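Local coordinates for StAR-related lipid transfer protein 5 (Homo sapiens, PDB 2R55), which probably binds cholesterol or other sterols and may transport them, or other lipids, within the cell, at residues P158-P161 / V167-F170; V62-N67 / F170-G175. One frame throughout, in Å; residues are numbered along the deposited sequence.

Interaction 1 (P158-P161 / V167-F170); sequences PLCP and VRGF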
loop_
_atom_site.group_PDB
_atom_site.type_symbol
_atom_site.label_atom_id
_atom_site.label_comp_id
_atom_site.label_asym_id
_atom_site.label_seq_id
_atom_site.Cartn_x
_atom_site.Cartn_y
_atom_site.Cartn_z
ATOM N N PRO A 158 -4.920 -3.162 -20.955
ATOM C CA PRO A 158 -5.623 -2.592 -22.108
ATOM C C PRO A 158 -7.002 -1.972 -21.839
ATOM O O PRO A 158 -7.514 -1.258 -22.701
ATOM C CB PRO A 158 -5.773 -3.792 -23.045
ATOM C CG PRO A 158 -4.617 -4.645 -22.736
ATOM C CD PRO A 158 -4.393 -4.505 -21.257
ATOM N N LEU A 159 -7.601 -2.235 -20.681
ATOM C CA LEU A 159 -8.911 -1.645 -20.353
ATOM C C LEU A 159 -8.774 -0.501 -19.353
ATOM O O LEU A 159 -9.758 0.011 -18.822
ATOM C CB LEU A 159 -9.883 -2.721 -19.846
ATOM C CG LEU A 159 -11.372 -2.414 -19.638
ATOM C CD1 LEU A 159 -12.089 -1.987 -20.937
ATOM C CD2 LEU A 159 -12.048 -3.616 -18.988
ATOM N N CYS A 160 -7.535 -0.106 -19.103
ATOM C CA CYS A 160 -7.257 1.000 -18.210
ATOM C C CYS A 160 -5.964 1.737 -18.613
ATOM O O CYS A 160 -4.923 1.579 -17.980
ATOM C CB CYS A 160 -7.206 0.511 -16.766
ATOM S SG CYS A 160 -7.195 1.875 -15.602
ATOM N N PRO A 161 -6.038 2.557 -19.677
ATOM C CA PRO A 161 -4.866 3.273 -20.157
ATOM C C PRO A 161 -4.746 4.646 -19.460
ATOM O O PRO A 161 -5.606 4.968 -18.630
ATOM C CB PRO A 161 -5.150 3.408 -21.656
ATOM C CG PRO A 161 -6.656 3.247 -21.812
ATOM C CD PRO A 161 -7.232 2.883 -20.479
ATOM N N VAL A 167 -1.424 11.583 -13.900
ATOM C CA VAL A 167 -0.172 10.949 -14.250
ATOM C C VAL A 167 -0.321 9.472 -13.939
ATOM O O VAL A 167 -0.877 9.098 -12.903
ATOM C CB VAL A 167 1.020 11.514 -13.462
ATOM C CG1 VAL A 167 2.299 10.797 -13.849
ATOM C CG2 VAL A 167 1.173 13.031 -13.697
ATOM N N ARG A 168 0.151 8.633 -14.858
ATOM C CA ARG A 168 0.235 7.213 -14.590
ATOM C C ARG A 168 1.444 6.937 -13.687
ATOM O O ARG A 168 2.596 7.066 -14.103
ATOM C CB ARG A 168 0.292 6.383 -15.882
ATOM C CG ARG A 168 0.654 4.870 -15.660
ATOM C CD ARG A 168 -0.406 4.059 -14.881
ATOM N NE ARG A 168 -1.590 3.797 -15.700
ATOM C CZ ARG A 168 -2.709 4.518 -15.647
ATOM N NH1 ARG A 168 -2.797 5.510 -14.788
ATOM N NH2 ARG A 168 -3.739 4.247 -16.441
ATOM N N GLY A 169 1.163 6.575 -12.442
ATOM C CA GLY A 169 2.199 6.110 -11.537
ATOM C C GLY A 169 2.370 4.610 -11.624
ATOM O O GLY A 169 1.536 3.906 -12.193
ATOM N N PHE A 170 3.450 4.117 -11.049
ATOM C CA PHE A 170 3.712 2.698 -11.015
ATOM C C PHE A 170 4.124 2.343 -9.598
ATOM O O PHE A 170 5.120 2.846 -9.088
ATOM C CB PHE A 170 4.808 2.325 -12.009
ATOM C CG PHE A 170 4.499 2.700 -13.434
ATOM C CD1 PHE A 170 4.999 3.877 -13.977
ATOM C CD2 PHE A 170 3.706 1.872 -14.236
ATOM C CE1 PHE A 170 4.711 4.254 -15.309
ATOM C CE2 PHE A 170 3.415 2.218 -15.565
ATOM C CZ PHE A 170 3.917 3.426 -16.102
#
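R168 spans the gap to C160 and P161 through one atom of its guanidinium, NH2. R168 NH2 donates a hydrogen bond to C160 O at 3.3 Å, bent to 143° at the hydrogen. The donor stands above the carbonyl plane rather than on a lone pair, and the oxygen meets the guanidinium at its edge, a little tilted from its plane. P161 O lies at the same edge, 3.0 Å from R168 NH2. With CG anti to the backbone N (chi1 169°) and further bends at chi2 and chi3, the long side chain folds to bring NH2 to these carbonyls. Arginine suits the place because its other terminal nitrogen, NH1, is left to form a salt bridge with D133. The arginine thus links the loop after strand 148-154 to strand 132-142, the parallel neighbour of strand 167-180 in the curved sheet of the START, or helix-grip, fold. Otherwise the contact is slight: the buried C160 SG lies 4.3 Å from R168 NH2, a loose approach, and both side chains touch V135. C160 is compact enough to lie against the sheet here, while P161 takes part through its backbone O, its CB leading away from R168.

Interaction 2 (V62-N67 / F170-G175); sequences VEFPGN and FNHPCG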
loop_
_atom_site.group_PDB
_atom_site.type_symbol
_atom_site.label_atom_id
_atom_site.label_comp_id
_atom_site.label_asym_id
_atom_site.label_seq_id
_atom_site.Cartn_x
_atom_site.Cartn_y
_atom_site.Cartn_z
ATOM N N VAL A 62 15.340 -1.675 -5.021
ATOM C CA VAL A 62 16.070 -2.305 -6.134
ATOM C C VAL A 62 15.175 -2.373 -7.398
ATOM O O VAL A 62 15.624 -2.787 -8.458
ATOM C CB VAL A 62 16.671 -3.726 -5.777
ATOM C CG1 VAL A 62 17.618 -3.642 -4.592
ATOM C CG2 VAL A 62 15.579 -4.753 -5.511
ATOM N N GLU A 63 13.917 -1.963 -7.270
ATOM C CA GLU A 63 12.962 -2.007 -8.377
ATOM C C GLU A 63 13.049 -0.795 -9.321
ATOM O O GLU A 63 12.703 -0.923 -10.493
ATOM C CB GLU A 63 11.519 -2.145 -7.871
ATOM C CG GLU A 63 11.191 -3.382 -6.980
ATOM C CD GLU A 63 11.536 -4.762 -7.583
ATOM O OE1 GLU A 63 11.630 -4.921 -8.810
ATOM O OE2 GLU A 63 11.704 -5.721 -6.787
ATOM N N PHE A 64 13.512 0.357 -8.811
ATOM C CA PHE A 64 13.544 1.630 -9.545
ATOM C C PHE A 64 14.478 2.603 -8.800
ATOM O O PHE A 64 14.836 2.336 -7.655
ATOM C CB PHE A 64 12.123 2.200 -9.734
ATOM C CG PHE A 64 11.593 2.999 -8.564
ATOM C CD1 PHE A 64 11.515 2.457 -7.297
ATOM C CD2 PHE A 64 11.130 4.297 -8.759
ATOM C CE1 PHE A 64 11.019 3.193 -6.227
ATOM C CE2 PHE A 64 10.609 5.057 -7.691
ATOM C CZ PHE A 64 10.559 4.507 -6.426
ATOM N N PRO A 65 14.887 3.724 -9.447
ATOM C CA PRO A 65 15.791 4.677 -8.784
ATOM C C PRO A 65 15.423 5.034 -7.330
ATOM O O PRO A 65 16.330 5.091 -6.489
ATOM C CB PRO A 65 15.692 5.918 -9.668
ATOM C CG PRO A 65 15.407 5.377 -11.010
ATOM C CD PRO A 65 14.528 4.182 -10.805
ATOM N N GLY A 66 14.127 5.227 -7.031
ATOM C CA GLY A 66 13.670 5.704 -5.711
ATOM C C GLY A 66 13.780 4.776 -4.500
ATOM O O GLY A 66 14.670 3.914 -4.421
ATOM N N ASN A 67 12.871 4.958 -3.542
ATOM C CA ASN A 67 12.966 4.265 -2.266
ATOM C C ASN A 67 11.793 3.336 -1.959
ATOM O O ASN A 67 10.739 3.418 -2.591
ATOM C CB ASN A 67 13.114 5.279 -1.134
ATOM C CG ASN A 67 14.325 6.203 -1.310
ATOM O OD1 ASN A 67 15.438 5.769 -1.622
ATOM N ND2 ASN A 67 14.107 7.482 -1.075
ATOM N N PHE A 170 3.450 4.117 -11.049
ATOM C CA PHE A 170 3.712 2.698 -11.015
ATOM C C PHE A 170 4.124 2.343 -9.598
ATOM O O PHE A 170 5.120 2.846 -9.088
ATOM C CB PHE A 170 4.808 2.325 -12.009
ATOM C CG PHE A 170 4.499 2.700 -13.434
ATOM C CD1 PHE A 170 4.999 3.877 -13.977
ATOM C CD2 PHE A 170 3.706 1.872 -14.236
ATOM C CE1 PHE A 170 4.711 4.254 -15.309
ATOM C CE2 PHE A 170 3.415 2.218 -15.565
ATOM C CZ PHE A 170 3.917 3.426 -16.102
ATOM N N ASN A 171 3.306 1.523 -8.947
ATOM C CA ASN A 171 3.679 0.898 -7.690
ATOM C C ASN A 171 4.573 -0.283 -7.964
ATOM O O ASN A 171 4.284 -1.091 -8.847
ATOM C CB ASN A 171 2.437 0.360 -6.966
ATOM C CG ASN A 171 1.645 1.443 -6.288
ATOM O OD1 ASN A 171 2.202 2.313 -5.623
ATOM N ND2 ASN A 171 0.342 1.401 -6.451
ATOM N N HIS A 172 5.656 -0.385 -7.199
ATOM C CA HIS A 172 6.432 -1.623 -7.137
ATOM C C HIS A 172 5.979 -2.441 -5.899
ATOM O O HIS A 172 5.134 -1.945 -5.122
ATOM C CB HIS A 172 7.903 -1.285 -7.148
ATOM C CG HIS A 172 8.361 -0.708 -8.444
ATOM N ND1 HIS A 172 8.512 0.646 -8.642
ATOM C CD2 HIS A 172 8.679 -1.301 -9.619
ATOM C CE1 HIS A 172 8.931 0.860 -9.877
ATOM N NE2 HIS A 172 9.040 -0.304 -10.490
ATOM N N PRO A 173 6.469 -3.695 -5.738
ATOM C CA PRO A 173 5.837 -4.566 -4.721
ATOM C C PRO A 173 5.587 -3.842 -3.406
ATOM O O PRO A 173 6.512 -3.281 -2.824
ATOM C CB PRO A 173 6.847 -5.693 -4.548
ATOM C CG PRO A 173 7.503 -5.793 -5.906
ATOM C CD PRO A 173 7.564 -4.392 -6.444
ATOM N N CYS A 174 4.333 -3.839 -2.970
ATOM C CA CYS A 174 3.900 -3.038 -1.831
ATOM C C CYS A 174 2.629 -3.605 -1.254
ATOM O O CYS A 174 2.031 -4.503 -1.839
ATOM C CB CYS A 174 3.607 -1.593 -2.243
ATOM S SG CYS A 174 2.306 -1.356 -3.474
ATOM N N GLY A 175 2.211 -3.053 -0.119
ATOM C CA GLY A 175 0.950 -3.440 0.486
ATOM C C GLY A 175 1.023 -3.524 1.988
ATOM O O GLY A 175 1.791 -2.805 2.631
#
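H172 holds CG anti to its carbonyl carbon (chi1 -68°), and E63 does the same before bending at chi2; F64 instead tucks CG between the backbone N and the carbonyl carbon (chi1 84°). The imidazole is thereby turned toward the 62-67 loop, E63 CG laid near P173 CD, and the phenyl swung alongside the imidazole. The E63 methylene makes a CH-pi contact over one face, with CB 3.8 Å from the centroid of the H172 ring and 3.4 Å from H172 CD2. F64 comes in at the far end of the imidazole, its CB 3.5 Å from H172 CE1. The phenyl and imidazole planes are only 25° apart but offset, so that they barely overlap, with the F64 and H172 centroids 5.0 Å apart. A flat, partly polar histidine suits a place where it meets aliphatic and aromatic carbon at once. Further along, E63 CG rests 3.8 Å from P173 CD, the two side chains crossing at about a right angle. Glutamate serves doubly: its methylenes pack, while OE2 reaches a salt bridge with K34. Behind F64, the backbone N of G66 sits 3.4 Å above the F64 ring plane, over its centre; glycine suits this spot, having no side chain to crowd F64 CZ. The 62-67 turn of the hairpin thereby lies against the interrupted strand 167-180; E63 and F64 also touch H195 on strand 188-197, P173 packs on V31, K34 and Y38 of helix 21-40, and the H172 ring meets H154 of strand 148-154.

How the interactions relate
From the N terminus, the chain first passes 62-67, the turn joining strands 54-60 and 67-75, and returns to it only about a hundred residues later, when 170-175 closes interaction 2. Interaction 1 falls wholly within that span: its loop, leaving strand 148-154, closes after five intervening residues at the start of strand 167-180. The two therefore nest without crossing, and their centres lie 16 Å apart. They end on consecutive parts of the same strand, sharing F170, which takes part in neither contact but packs edge-to-face on H154. Interaction 1 ties a local connection to its own sheet, whereas interaction 2 joins the hairpin of strands 54-60 and 67-75 to the later strands.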